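PDB 6Q78: GH26C from Muricauda sp. MAR_2010_75, which probably hydrolyses internal beta-1,4-mannosidic bonds of mannans, as an endo-acting beta-mannanase with a TIM-barrel fold of glycoside hydrolase family 26. Local coordinates for residues T370-N375 / Y380-P385; N79-G84 / E358-N363; T121-D126 / H193-Q198; Q135-I140 / L200-S205. One frame throughout, in Å; residues are numbered along the deposited sequence.

The four contacts sample one TIM barrel in two separate groups. Contacts 1 and 2 share its parallel sheet: strands 81-86 and 369-372 are neighbours, joined where Thr370 N meets Ile82 O at 2.8 Å, although the contact centres lie about 16 Å apart. Contacts 3 and 4 both use helix 193-208, with centres about 11 Å apart, and Asn125 ND2 links them by reaching Glu137 OE1 at 2.9 Å. The centre of contact 2 is about 38 Å from that of contact 3, on the opposite side of the chain's centre. Contact 1 includes Trp373, whose side chain is about 3 Å from a bound Tris molecule, probably from the crystallisation liquor but possibly marking a pocket.

Contact 1: residues T370-N375 / Y380-P385; sequences TMFWYN and YCTPVP
Phe372 and Asn375 hold segment 380-385, one by its ring and the other by its amide. Along Phe372, CB lies 3.8 Å from Cys381 SG, and CG already meets the methyl of Thr382. Phe372 CD2 comes closest, 3.5 Å from Thr382 CG2, and CE2 still lies 4.0 Å from it. The methyl thus sits over one ring face, shifted toward the rim, in a CH-pi contact. On the other branch, Phe372 CD1 and CE1 lie 4.0 and 4.2 Å from Cys381 O. Phe393 also packs on Phe372. Asn375 OD1 accepts from Cys381 N at 2.8 Å and from Thr382 N at 3.1 Å, the latter nearly straight (169°) and on an in-plane lone pair. Asn375 ND2 donates to Thr382 O (2.9 Å) and OG1, both tilted from the amide plane. Asp101 OD2 also accepts from Asn375 ND2, and Thr382 OG1 is hydrogen-bonded to Gln85 OE1. Were Asn375 an alanine, the N-H groups of Cys381 and Thr382 would probably lose their shared acceptor and Thr382 O its amide donor, loosening the loop. Here the loop region beyond strand 369-372 is clamped at the C-terminal end of the TIM barrel, where this fold places its active site.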
loop_
_atom_site.group_PDB
_atom_site.type_symbol
_atom_site.label_atom_id
_atom_site.label_comp_id
_atom_site.label_asym_id
_atom_site.label_seq_id
_atom_site.Cartn_x
_atom_site.Cartn_y
_atom_site.Cartn_z
ATOM N N THR A 370 -1.054 1.748 -8.569
ATOM C CA THR A 370 -0.431 0.462 -8.338
ATOM C C THR A 370 0.975 0.696 -7.827
ATOM O O THR A 370 1.557 1.755 -8.050
ATOM C CB THR A 370 -0.504 -0.439 -9.561
ATOM O OG1 THR A 370 -0.045 -1.754 -9.184
ATOM C CG2 THR A 370 0.363 0.108 -10.660
ATOM N N MET A 371 1.515 -0.284 -7.117
ATOM C CA MET A 371 2.847 -0.144 -6.528
ATOM C C MET A 371 3.660 -1.420 -6.679
ATOM O O MET A 371 3.185 -2.514 -6.360
ATOM C CB MET A 371 2.734 0.210 -5.041
ATOM C CG MET A 371 4.077 0.670 -4.395
ATOM S SD MET A 371 3.980 0.654 -2.599
ATOM C CE MET A 371 4.034 -1.114 -2.233
ATOM N N PHE A 372 4.896 -1.257 -7.138
ATOM C CA PHE A 372 5.874 -2.327 -7.175
ATOM C C PHE A 372 6.536 -2.479 -5.809
ATOM O O PHE A 372 6.691 -1.504 -5.053
ATOM C CB PHE A 372 6.953 -1.940 -8.190
ATOM C CG PHE A 372 6.460 -1.951 -9.615
ATOM C CD1 PHE A 372 6.252 -3.153 -10.270
ATOM C CD2 PHE A 372 6.196 -0.761 -10.304
ATOM C CE1 PHE A 372 5.780 -3.184 -11.587
ATOM C CE2 PHE A 372 5.747 -0.807 -11.632
ATOM C CZ PHE A 372 5.540 -2.016 -12.262
ATOM N N TRP A 373 6.931 -3.717 -5.487
ATOM C CA TRP A 373 7.765 -3.907 -4.312
ATOM C C TRP A 373 9.156 -3.317 -4.562
ATOM O O TRP A 373 9.458 -2.829 -5.650
ATOM C CB TRP A 373 7.786 -5.382 -3.877
ATOM C CG TRP A 373 8.139 -5.550 -2.439
ATOM C CD1 TRP A 373 9.201 -6.252 -1.936
ATOM C CD2 TRP A 373 7.442 -5.004 -1.297
ATOM N NE1 TRP A 373 9.226 -6.164 -0.564
ATOM C CE2 TRP A 373 8.158 -5.414 -0.142
ATOM C CE3 TRP A 373 6.285 -4.225 -1.143
ATOM C CZ2 TRP A 373 7.766 -5.057 1.155
ATOM C CZ3 TRP A 373 5.897 -3.864 0.154
ATOM C CH2 TRP A 373 6.644 -4.281 1.281
ATOM N N TYR A 374 10.009 -3.336 -3.543
ATOM C CA TYR A 374 11.305 -2.679 -3.671
ATOM C C TYR A 374 12.275 -3.472 -4.555
ATOM O O TYR A 374 12.167 -4.699 -4.726
ATOM C CB TYR A 374 11.940 -2.320 -2.321
ATOM C CG TYR A 374 12.027 -3.380 -1.246
ATOM C CD1 TYR A 374 12.776 -4.540 -1.417
ATOM C CD2 TYR A 374 11.389 -3.182 -0.024
ATOM C CE1 TYR A 374 12.886 -5.488 -0.373
ATOM C CE2 TYR A 374 11.497 -4.110 1.001
ATOM C CZ TYR A 374 12.234 -5.234 0.819
ATOM O OH TYR A 374 12.330 -6.165 1.856
ATOM N N ASN A 375 13.256 -2.753 -5.090
ATOM C CA ASN A 375 14.464 -3.370 -5.649
ATOM C C ASN A 375 15.495 -3.496 -4.544
ATOM O O ASN A 375 15.589 -2.621 -3.687
ATOM C CB ASN A 375 15.048 -2.450 -6.728
ATOM C CG ASN A 375 14.208 -2.387 -8.006
ATOM O OD1 ASN A 375 13.319 -3.202 -8.251
ATOM N ND2 ASN A 375 14.518 -1.386 -8.844
ATOM N N TYR A 380 15.403 -7.316 -8.770
ATOM C CA TYR A 380 14.703 -6.097 -9.138
ATOM C C TYR A 380 13.340 -6.441 -9.703
ATOM O O TYR A 380 13.162 -7.460 -10.378
ATOM C CB TYR A 380 15.502 -5.262 -10.178
ATOM C CG TYR A 380 15.730 -5.887 -11.564
ATOM C CD1 TYR A 380 16.750 -6.799 -11.779
ATOM C CD2 TYR A 380 14.941 -5.524 -12.657
ATOM C CE1 TYR A 380 16.987 -7.348 -13.044
ATOM C CE2 TYR A 380 15.174 -6.064 -13.943
ATOM C CZ TYR A 380 16.199 -6.978 -14.123
ATOM O OH TYR A 380 16.483 -7.523 -15.379
ATOM N N CYS A 381 12.378 -5.568 -9.430
ATOM C CA CYS A 381 11.122 -5.663 -10.146
ATOM C C CYS A 381 10.809 -4.421 -10.960
ATOM O O CYS A 381 9.789 -4.398 -11.648
ATOM C CB CYS A 381 9.953 -6.031 -9.217
ATOM S SG CYS A 381 9.528 -4.753 -8.015
ATOM N N THR A 382 11.648 -3.385 -10.885
ATOM C CA THR A 382 11.643 -2.360 -11.920
ATOM C C THR A 382 13.079 -2.208 -12.405
ATOM O O THR A 382 14.023 -2.248 -11.604
ATOM C CB THR A 382 11.117 -0.996 -11.397
ATOM O OG1 THR A 382 11.951 -0.517 -10.328
ATOM C CG2 THR A 382 9.640 -1.093 -10.957
ATOM N N PRO A 383 13.286 -2.064 -13.716
ATOM C CA PRO A 383 14.649 -2.104 -14.258
ATOM C C PRO A 383 15.336 -0.748 -14.172
ATOM O O PRO A 383 14.707 0.297 -13.956
ATOM C CB PRO A 383 14.424 -2.477 -15.731
ATOM C CG PRO A 383 13.092 -1.830 -16.050
ATOM C CD PRO A 383 12.260 -2.099 -14.772
ATOM N N VAL A 384 16.660 -0.796 -14.309
ATOM C CA VAL A 384 17.453 0.412 -14.527
ATOM C C VAL A 384 18.111 0.238 -15.893
ATOM O O VAL A 384 18.082 -0.868 -16.457
ATOM C CB VAL A 384 18.467 0.655 -13.393
ATOM C CG1 VAL A 384 17.735 0.880 -12.034
ATOM C CG2 VAL A 384 19.501 -0.441 -13.329
ATOM N N PRO A 385 18.705 1.282 -16.439
ATOM C CA PRO A 385 19.200 1.156 -17.811
ATOM C C PRO A 385 20.252 0.059 -17.994
ATOM O O PRO A 385 21.129 -0.126 -17.202
ATOM C CB PRO A 385 19.742 2.567 -18.108
ATOM C CG PRO A 385 18.883 3.463 -17.255
ATOM C CD PRO A 385 18.757 2.679 -15.978
#

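Contact 2: residues N79-G84 / E358-N363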
loop_
_atom_site.group_PDB
_atom_site.type_symbol
_atom_site.label_atom_id
_atom_site.label_comp_id
_atom_site.label_asym_id
_atom_site.label_seq_id
_atom_site.Cartn_x
_atom_site.Cartn_y
_atom_site.Cartn_z
ATOM N N ASN A 79 -9.690 7.114 -15.587
ATOM C CA ASN A 79 -8.982 6.765 -16.807
ATOM C C ASN A 79 -7.471 6.645 -16.674
ATOM O O ASN A 79 -6.803 6.502 -17.704
ATOM C CB ASN A 79 -9.271 7.798 -17.899
ATOM C CG ASN A 79 -8.875 9.187 -17.495
ATOM O OD1 ASN A 79 -8.162 9.392 -16.517
ATOM N ND2 ASN A 79 -9.342 10.174 -18.264
ATOM N N SER A 80 -6.898 6.724 -15.479
ATOM C CA SER A 80 -5.450 6.739 -15.345
ATOM C C SER A 80 -5.110 6.078 -14.017
ATOM O O SER A 80 -6.007 5.741 -13.229
ATOM C CB SER A 80 -4.921 8.183 -15.298
ATOM O OG SER A 80 -5.157 8.885 -16.520
ATOM N N PHE A 81 -3.805 5.910 -13.755
ATOM C CA PHE A 81 -3.380 5.418 -12.448
ATOM C C PHE A 81 -1.939 5.842 -12.140
ATOM O O PHE A 81 -1.084 5.926 -13.033
ATOM C CB PHE A 81 -3.529 3.882 -12.315
ATOM C CG PHE A 81 -2.853 3.113 -13.406
ATOM C CD1 PHE A 81 -1.511 2.768 -13.292
ATOM C CD2 PHE A 81 -3.549 2.720 -14.528
ATOM C CE1 PHE A 81 -0.865 2.085 -14.316
ATOM C CE2 PHE A 81 -2.921 2.004 -15.563
ATOM C CZ PHE A 81 -1.576 1.680 -15.452
ATOM N N ILE A 82 -1.682 6.086 -10.863
ATOM C CA ILE A 82 -0.321 6.406 -10.424
ATOM C C ILE A 82 0.467 5.120 -10.277
ATOM O O ILE A 82 -0.067 4.112 -9.802
ATOM C CB ILE A 82 -0.387 7.179 -9.100
ATOM C CG1 ILE A 82 -1.067 8.533 -9.338
ATOM C CG2 ILE A 82 1.007 7.398 -8.508
ATOM C CD1 ILE A 82 -1.403 9.293 -8.030
ATOM N N VAL A 83 1.741 5.158 -10.676
ATOM C CA VAL A 83 2.672 4.054 -10.463
ATOM C C VAL A 83 3.698 4.464 -9.424
ATOM O O VAL A 83 4.358 5.497 -9.568
ATOM C CB VAL A 83 3.353 3.669 -11.780
ATOM C CG1 VAL A 83 4.520 2.711 -11.552
ATOM C CG2 VAL A 83 2.295 3.031 -12.714
ATOM N N GLY A 84 3.858 3.625 -8.402
ATOM C CA GLY A 84 4.889 3.877 -7.413
ATOM C C GLY A 84 5.709 2.651 -7.057
ATOM O O GLY A 84 5.596 1.590 -7.684
ATOM N N GLU A 358 -2.007 -4.705 -19.479
ATOM C CA GLU A 358 -3.288 -5.272 -19.887
ATOM C C GLU A 358 -4.148 -5.627 -18.682
ATOM O O GLU A 358 -5.353 -5.355 -18.667
ATOM C CB GLU A 358 -3.045 -6.492 -20.777
ATOM C CG GLU A 358 -2.491 -6.092 -22.110
ATOM C CD GLU A 358 -3.515 -5.318 -22.895
ATOM O OE1 GLU A 358 -4.703 -5.690 -22.800
ATOM O OE2 GLU A 358 -3.149 -4.338 -23.573
ATOM N N ALA A 359 -3.558 -6.237 -17.656
ATOM C CA ALA A 359 -4.355 -6.552 -16.478
ATOM C C ALA A 359 -4.888 -5.295 -15.807
ATOM O O ALA A 359 -5.960 -5.327 -15.191
ATOM C CB ALA A 359 -3.520 -7.379 -15.494
ATOM N N LEU A 360 -4.117 -4.191 -15.835
ATOM C CA LEU A 360 -4.522 -2.949 -15.179
ATOM C C LEU A 360 -5.567 -2.161 -15.953
ATOM O O LEU A 360 -6.160 -1.237 -15.384
ATOM C CB LEU A 360 -3.304 -2.037 -14.983
ATOM C CG LEU A 360 -2.207 -2.537 -14.046
ATOM C CD1 LEU A 360 -0.969 -1.633 -14.039
ATOM C CD2 LEU A 360 -2.775 -2.611 -12.649
ATOM N N THR A 361 -5.818 -2.493 -17.219
ATOM C CA THR A 361 -6.672 -1.632 -18.026
ATOM C C THR A 361 -7.800 -2.366 -18.749
ATOM O O THR A 361 -8.818 -1.749 -19.056
ATOM C CB THR A 361 -5.850 -0.831 -19.058
ATOM O OG1 THR A 361 -5.161 -1.727 -19.950
ATOM C CG2 THR A 361 -4.849 0.075 -18.379
ATOM N N HIS A 362 -7.630 -3.641 -19.096
ATOM C CA HIS A 362 -8.626 -4.303 -19.936
ATOM C C HIS A 362 -9.970 -4.323 -19.229
ATOM O O HIS A 362 -10.044 -4.399 -18.000
ATOM C CB HIS A 362 -8.193 -5.747 -20.201
ATOM C CG HIS A 362 -9.128 -6.520 -21.080
ATOM N ND1 HIS A 362 -9.183 -6.337 -22.444
ATOM C CD2 HIS A 362 -10.024 -7.496 -20.791
ATOM C CE1 HIS A 362 -10.087 -7.153 -22.957
ATOM N NE2 HIS A 362 -10.613 -7.866 -21.975
ATOM N N ASN A 363 -11.046 -4.274 -20.018
ATOM C CA ASN A 363 -12.395 -4.394 -19.473
ATOM C C ASN A 363 -12.720 -3.255 -18.508
ATOM O O ASN A 363 -13.431 -3.445 -17.516
ATOM C CB ASN A 363 -12.629 -5.768 -18.829
ATOM C CG ASN A 363 -14.108 -6.128 -18.721
ATOM O OD1 ASN A 363 -14.944 -5.646 -19.501
ATOM N ND2 ASN A 363 -14.437 -6.982 -17.755
#
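Phe81, on the first strand of the TIM barrel, meets Leu360 and Thr361 from the C-terminal part of helix 351-361, in the apolar layer between sheet and surrounding helices. That helix forms the beta-alpha-beta crossover from strand 330-336 to strand 369-372, the latter a neighbour of strand 81-86. With CG between the backbone N and the carbonyl carbon (chi1 54°), the Phe81 ring points at the helix, and its far end does the touching. Phe81 CZ and CE1 both lie 3.7 Å from Leu360 CD1, which approaches the ring obliquely, while Leu360 CB lies 4.1 Å from Phe81 CE2. The methyl of Thr361 arrives instead at the ring edge, near its plane, with CG2 3.9 Å from Phe81 CE2. Thr361 OG1 is bonded to Phe357 O, one turn back, which satisfies its polar end. With a serine in place of Phe81, a gap is likely to open beside Leu360 CD1 and Thr361 CG2 to lose its contact with the ring edge. Leu360 also touches Thr370 and Leu317, and Phe81 touches Val402. Carbon meets carbon throughout, so the hold depends on complementary shape and exclusion of water rather than on directed bonds.

Contact 3: residues T121-D126 / H193-Q198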
loop_
_atom_site.group_PDB
_atom_site.type_symbol
_atom_site.label_atom_id
_atom_site.label_comp_id
_atom_site.label_asym_id
_atom_site.label_seq_id
_atom_site.Cartn_x
_atom_site.Cartn_y
_atom_site.Cartn_z
ATOM N N THR A 121 7.611 0.586 14.814
ATOM C CA THR A 121 6.909 -0.035 15.939
ATOM C C THR A 121 7.724 -1.136 16.610
ATOM O O THR A 121 7.204 -1.865 17.472
ATOM C CB THR A 121 5.550 -0.624 15.531
ATOM O OG1 THR A 121 5.742 -1.675 14.562
ATOM C CG2 THR A 121 4.645 0.474 14.959
ATOM N N ASP A 122 8.995 -1.272 16.277
ATOM C CA ASP A 122 9.779 -2.356 16.859
ATOM C C ASP A 122 9.897 -2.180 18.370
ATOM O O ASP A 122 10.052 -1.057 18.867
ATOM C CB ASP A 122 11.194 -2.358 16.255
ATOM C CG ASP A 122 11.910 -3.699 16.501
ATOM O OD1 ASP A 122 12.481 -3.901 17.607
ATOM O OD2 ASP A 122 11.809 -4.573 15.614
ATOM N N ASP A 123 9.833 -3.302 19.102
ATOM C CA ASP A 123 10.005 -3.248 20.552
ATOM C C ASP A 123 11.292 -2.548 20.949
ATOM O O ASP A 123 11.357 -1.911 22.000
ATOM C CB ASP A 123 10.079 -4.661 21.131
ATOM C CG ASP A 123 8.743 -5.421 21.113
ATOM O OD1 ASP A 123 7.702 -4.810 20.862
ATOM O OD2 ASP A 123 8.769 -6.642 21.400
ATOM N N LEU A 124 12.334 -2.653 20.134
ATOM C CA LEU A 124 13.615 -2.091 20.527
ATOM C C LEU A 124 13.836 -0.676 20.015
ATOM O O LEU A 124 14.904 -0.106 20.251
ATOM C CB LEU A 124 14.760 -2.964 20.020
ATOM C CG LEU A 124 14.793 -4.362 20.624
ATOM C CD1 LEU A 124 16.086 -5.026 20.190
ATOM C CD2 LEU A 124 14.696 -4.293 22.139
ATOM N N ASN A 125 12.828 -0.050 19.418
ATOM C CA ASN A 125 12.970 1.331 18.974
ATOM C C ASN A 125 12.694 2.245 20.155
ATOM O O ASN A 125 11.545 2.468 20.516
ATOM C CB ASN A 125 11.965 1.593 17.854
ATOM C CG ASN A 125 12.118 2.989 17.241
ATOM O OD1 ASN A 125 12.610 3.929 17.918
ATOM N ND2 ASN A 125 11.646 3.158 15.985
ATOM N N ASP A 126 13.756 2.809 20.738
ATOM C CA ASP A 126 13.671 3.670 21.908
ATOM C C ASP A 126 13.651 5.152 21.554
ATOM O O ASP A 126 13.660 6.004 22.457
ATOM C CB ASP A 126 14.792 3.350 22.907
ATOM C CG ASP A 126 16.168 3.628 22.374
ATOM O OD1 ASP A 126 17.112 2.924 22.810
ATOM O OD2 ASP A 126 16.346 4.561 21.581
ATOM N N HIS A 193 -3.379 -6.799 24.547
ATOM C CA HIS A 193 -4.183 -5.699 24.013
ATOM C C HIS A 193 -3.592 -4.339 24.375
ATOM O O HIS A 193 -3.554 -3.437 23.529
ATOM C CB HIS A 193 -5.626 -5.850 24.513
ATOM C CG HIS A 193 -6.560 -4.817 23.974
ATOM N ND1 HIS A 193 -6.798 -4.672 22.625
ATOM C CD2 HIS A 193 -7.322 -3.888 24.599
ATOM C CE1 HIS A 193 -7.663 -3.685 22.439
ATOM N NE2 HIS A 193 -8.014 -3.212 23.626
ATOM N N ASP A 194 -3.133 -4.155 25.616
ATOM C CA ASP A 194 -2.494 -2.890 25.966
ATOM C C ASP A 194 -1.207 -2.687 25.176
ATOM O O ASP A 194 -0.922 -1.571 24.718
ATOM C CB ASP A 194 -2.213 -2.848 27.466
ATOM C CG ASP A 194 -3.463 -2.590 28.284
ATOM O OD1 ASP A 194 -3.479 -2.965 29.479
ATOM O OD2 ASP A 194 -4.429 -2.031 27.736
ATOM N N TYR A 195 -0.431 -3.762 24.975
ATOM C CA TYR A 195 0.745 -3.696 24.105
ATOM C C TYR A 195 0.373 -3.195 22.715
ATOM O O TYR A 195 1.069 -2.341 22.124
ATOM C CB TYR A 195 1.321 -5.109 24.003
ATOM C CG TYR A 195 2.446 -5.320 23.016
ATOM C CD1 TYR A 195 2.188 -5.667 21.705
ATOM C CD2 TYR A 195 3.768 -5.237 23.405
ATOM C CE1 TYR A 195 3.205 -5.905 20.802
ATOM C CE2 TYR A 195 4.806 -5.462 22.487
ATOM C CZ TYR A 195 4.500 -5.817 21.198
ATOM O OH TYR A 195 5.515 -6.053 20.295
ATOM N N TYR A 196 -0.717 -3.732 22.165
ATOM C CA TYR A 196 -1.128 -3.323 20.822
ATOM C C TYR A 196 -1.589 -1.862 20.802
ATOM O O TYR A 196 -1.266 -1.116 19.862
ATOM C CB TYR A 196 -2.253 -4.241 20.339
ATOM C CG TYR A 196 -2.758 -3.900 18.968
ATOM C CD1 TYR A 196 -1.874 -3.827 17.892
ATOM C CD2 TYR A 196 -4.111 -3.638 18.734
ATOM C CE1 TYR A 196 -2.312 -3.516 16.607
ATOM C CE2 TYR A 196 -4.578 -3.332 17.419
ATOM C CZ TYR A 196 -3.651 -3.267 16.384
ATOM O OH TYR A 196 -4.014 -2.944 15.101
ATOM N N LYS A 197 -2.323 -1.424 21.823
ATOM C CA LYS A 197 -2.702 -0.015 21.887
ATOM C C LYS A 197 -1.473 0.876 21.887
ATOM O O LYS A 197 -1.472 1.921 21.233
ATOM C CB LYS A 197 -3.600 0.257 23.093
ATOM C CG LYS A 197 -5.022 -0.295 22.912
ATOM C CD LYS A 197 -5.987 0.106 24.048
ATOM C CE LYS A 197 -5.636 -0.430 25.386
ATOM N NZ LYS A 197 -6.774 0.045 26.251
ATOM N N GLN A 198 -0.401 0.467 22.594
ATOM C CA GLN A 198 0.819 1.276 22.599
ATOM C C GLN A 198 1.435 1.354 21.211
ATOM O O GLN A 198 1.955 2.407 20.820
ATOM C CB GLN A 198 1.809 0.720 23.631
ATOM C CG GLN A 198 2.945 1.685 23.972
ATOM C CD GLN A 198 3.994 1.787 22.880
ATOM O OE1 GLN A 198 4.416 0.784 22.302
ATOM N NE2 GLN A 198 4.417 3.018 22.583
#
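Asp123 and Tyr195 carry this surface contact between them, joined by one short bond. Tyr195 OH donates to Asp123 OD1 at 2.6 Å, meeting the carboxylate on its syn lone pair, the side of the other oxygen. Asp123 OD2 stays 3.5 Å from Tyr195 OH, so a single oxygen does the gripping. The carboxylate plane stands 88° from the ring plane, and Asp123 OD1 comes in at the ring edge, 3.4 Å from Tyr195 CE2. With CG trans to the backbone N (chi1 173°), the tyrosine ring projects from the helix and carries its hydroxyl across to the loop. Helix 193-208 is one of the outer helices of the TIM barrel, and its first turns here meet the loop that leads from strand 112-116 to helix 132-150. The loop shapes itself locally: a type I beta turn runs from Asp122 to Asn125, closed by Asn125 N to Asp122 O at 3.0 Å. Asp122 adds an Asx turn, its OD1 accepting from Leu124 N at 2.8 Å in a nearly straight bond (167°). Asp123 OD1 has a second partner, a salt bridge from Lys199, whose amine also donates to Thr121 O. Two donors on one oxygen would be expected to stabilise its negative charge. Pro163, from another loop, touches the tyrosine side chain.

Contact 4: residues Q135-I140 / L200-S205; sequences QQENQI and LEKIAS
Glu137 OE1 is gripped by two donors from different parts of the chain. Lys202 NZ reaches Glu137 OE1 at 2.8 Å in a salt bridge, and Asn125 ND2, from the loop before helix 132-150, donates to the same oxygen. The amine meets OE1 on the syn side of the carboxylate, lifted 29° out of its plane. Glu137 OE2 is 3.9 Å from Lys202 NZ, so the bridge is made through one oxygen. The two side chains approach from opposite directions across a wide separation, the nearest CA atoms of the segments, those of Glu137 and Ile203, being 11.0 Å apart. Glu137 spans its share with an extended chain. Lys202 leaves its helix with CG trans to N, then bends at chi2 (61°) and again at chi4 (-64°), which brings Lys202 CE to 3.5 Å from Glu137 OE1 and turns the amine to Glu137. Lys202 NZ also donates to Ile120 O. The buried carboxylate thus has a matching charge and an amide donor, while the ammonium group has both carboxylate and carbonyl; this mutual pairing probably favours the ionised forms of both. The bridge ties together two outer helices, 132-150 and 193-208, with the loop preceding the first drawn into the same polar cluster: an interhelical salt bridge on the helical shell of a TIM barrel.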
loop_
_atom_site.group_PDB
_atom_site.type_symbol
_atom_site.label_atom_id
_atom_site.label_comp_id
_atom_site.label_asym_id
_atom_site.label_seq_id
_atom_site.Cartn_x
_atom_site.Cartn_y
_atom_site.Cartn_z
ATOM N N GLN A 135 16.923 5.311 13.799
ATOM C CA GLN A 135 17.559 5.835 12.591
ATOM C C GLN A 135 16.756 5.461 11.355
ATOM O O GLN A 135 16.611 6.285 10.425
ATOM C CB GLN A 135 18.998 5.315 12.485
ATOM C CG GLN A 135 19.901 5.886 13.565
ATOM C CD GLN A 135 21.230 5.181 13.631
ATOM O OE1 GLN A 135 21.575 4.409 12.734
ATOM N NE2 GLN A 135 21.989 5.432 14.708
ATOM N N GLN A 136 16.212 4.232 11.304
ATOM C CA GLN A 136 15.371 3.844 10.160
ATOM C C GLN A 136 14.095 4.668 10.137
ATOM O O GLN A 136 13.673 5.126 9.069
ATOM C CB GLN A 136 15.049 2.344 10.224
ATOM C CG GLN A 136 16.333 1.454 10.145
ATOM C CD GLN A 136 17.128 1.742 8.882
ATOM O OE1 GLN A 136 16.663 1.467 7.774
ATOM N NE2 GLN A 136 18.291 2.345 9.035
ATOM N N GLU A 137 13.472 4.853 11.301
ATOM C CA GLU A 137 12.268 5.677 11.426
ATOM C C GLU A 137 12.520 7.076 10.884
ATOM O O GLU A 137 11.697 7.624 10.127
ATOM C CB GLU A 137 11.894 5.749 12.908
ATOM C CG GLU A 137 10.818 6.779 13.186
ATOM C CD GLU A 137 10.418 6.797 14.646
ATOM O OE1 GLU A 137 10.479 5.732 15.283
ATOM O OE2 GLU A 137 10.010 7.867 15.164
ATOM N N ASN A 138 13.662 7.655 11.225
ATOM C CA ASN A 138 13.956 9.018 10.790
ATOM C C ASN A 138 14.214 9.091 9.297
ATOM O O ASN A 138 13.836 10.083 8.640
ATOM C CB ASN A 138 15.179 9.513 11.539
ATOM C CG ASN A 138 15.415 10.958 11.342
ATOM O OD1 ASN A 138 14.700 11.791 11.902
ATOM N ND2 ASN A 138 16.431 11.286 10.551
ATOM N N GLN A 139 14.869 8.068 8.742
ATOM C CA GLN A 139 15.040 8.029 7.295
ATOM C C GLN A 139 13.698 7.865 6.571
ATOM O O GLN A 139 13.457 8.520 5.539
ATOM C CB GLN A 139 15.992 6.897 6.898
ATOM C CG GLN A 139 16.256 6.979 5.345
ATOM C CD GLN A 139 16.922 8.309 4.949
ATOM O OE1 GLN A 139 16.332 9.179 4.244
ATOM N NE2 GLN A 139 18.139 8.488 5.411
ATOM N N ILE A 140 12.798 7.020 7.098
ATOM C CA ILE A 140 11.451 6.915 6.537
ATOM C C ILE A 140 10.763 8.265 6.582
ATOM O O ILE A 140 10.175 8.730 5.584
ATOM C CB ILE A 140 10.641 5.842 7.288
ATOM C CG1 ILE A 140 11.214 4.464 6.995
ATOM C CG2 ILE A 140 9.164 5.920 6.840
ATOM C CD1 ILE A 140 10.785 3.390 8.038
ATOM N N LEU A 200 -0.254 1.245 18.358
ATOM C CA LEU A 200 -1.079 2.203 17.615
ATOM C C LEU A 200 -0.790 3.634 18.052
ATOM O O LEU A 200 -0.822 4.561 17.232
ATOM C CB LEU A 200 -2.569 1.882 17.772
ATOM C CG LEU A 200 -2.952 0.511 17.203
ATOM C CD1 LEU A 200 -4.463 0.421 17.403
ATOM C CD2 LEU A 200 -2.595 0.365 15.723
ATOM N N GLU A 201 -0.509 3.833 19.336
ATOM C CA GLU A 201 -0.149 5.173 19.800
ATOM C C GLU A 201 1.147 5.643 19.153
ATOM O O GLU A 201 1.280 6.832 18.819
ATOM C CB GLU A 201 -0.062 5.184 21.329
ATOM C CG GLU A 201 -1.459 5.048 21.971
ATOM C CD GLU A 201 -1.458 4.454 23.382
ATOM O OE1 GLU A 201 -0.392 4.438 24.048
ATOM O OE2 GLU A 201 -2.539 3.999 23.838
ATOM N N LYS A 202 2.107 4.728 18.943
ATOM C CA LYS A 202 3.338 5.105 18.242
ATOM C C LYS A 202 3.059 5.415 16.774
ATOM O O LYS A 202 3.566 6.408 16.239
ATOM C CB LYS A 202 4.368 3.964 18.342
ATOM C CG LYS A 202 5.684 4.233 17.597
ATOM C CD LYS A 202 6.383 5.491 18.169
ATOM C CE LYS A 202 7.549 5.943 17.269
ATOM N NZ LYS A 202 8.636 4.903 17.204
ATOM N N ILE A 203 2.231 4.604 16.103
ATOM C CA ILE A 203 1.836 4.937 14.737
ATOM C C ILE A 203 1.189 6.317 14.689
ATOM O O ILE A 203 1.465 7.120 13.785
ATOM C CB ILE A 203 0.911 3.842 14.171
ATOM C CG1 ILE A 203 1.757 2.590 13.858
ATOM C CG2 ILE A 203 0.171 4.365 12.894
ATOM C CD1 ILE A 203 0.928 1.406 13.398
ATOM N N ALA A 204 0.300 6.611 15.644
ATOM C CA ALA A 204 -0.396 7.897 15.635
ATOM C C ALA A 204 0.561 9.054 15.862
ATOM O O ALA A 204 0.461 10.081 15.172
ATOM C CB ALA A 204 -1.495 7.895 16.696
ATOM N N SER A 205 1.478 8.935 16.833
ATOM C CA SER A 205 2.389 10.041 17.097
ATOM C C SER A 205 3.319 10.260 15.909
ATOM O O SER A 205 3.584 11.414 15.523
ATOM C CB SER A 205 3.154 9.830 18.405
ATOM O OG SER A 205 4.048 8.756 18.296
#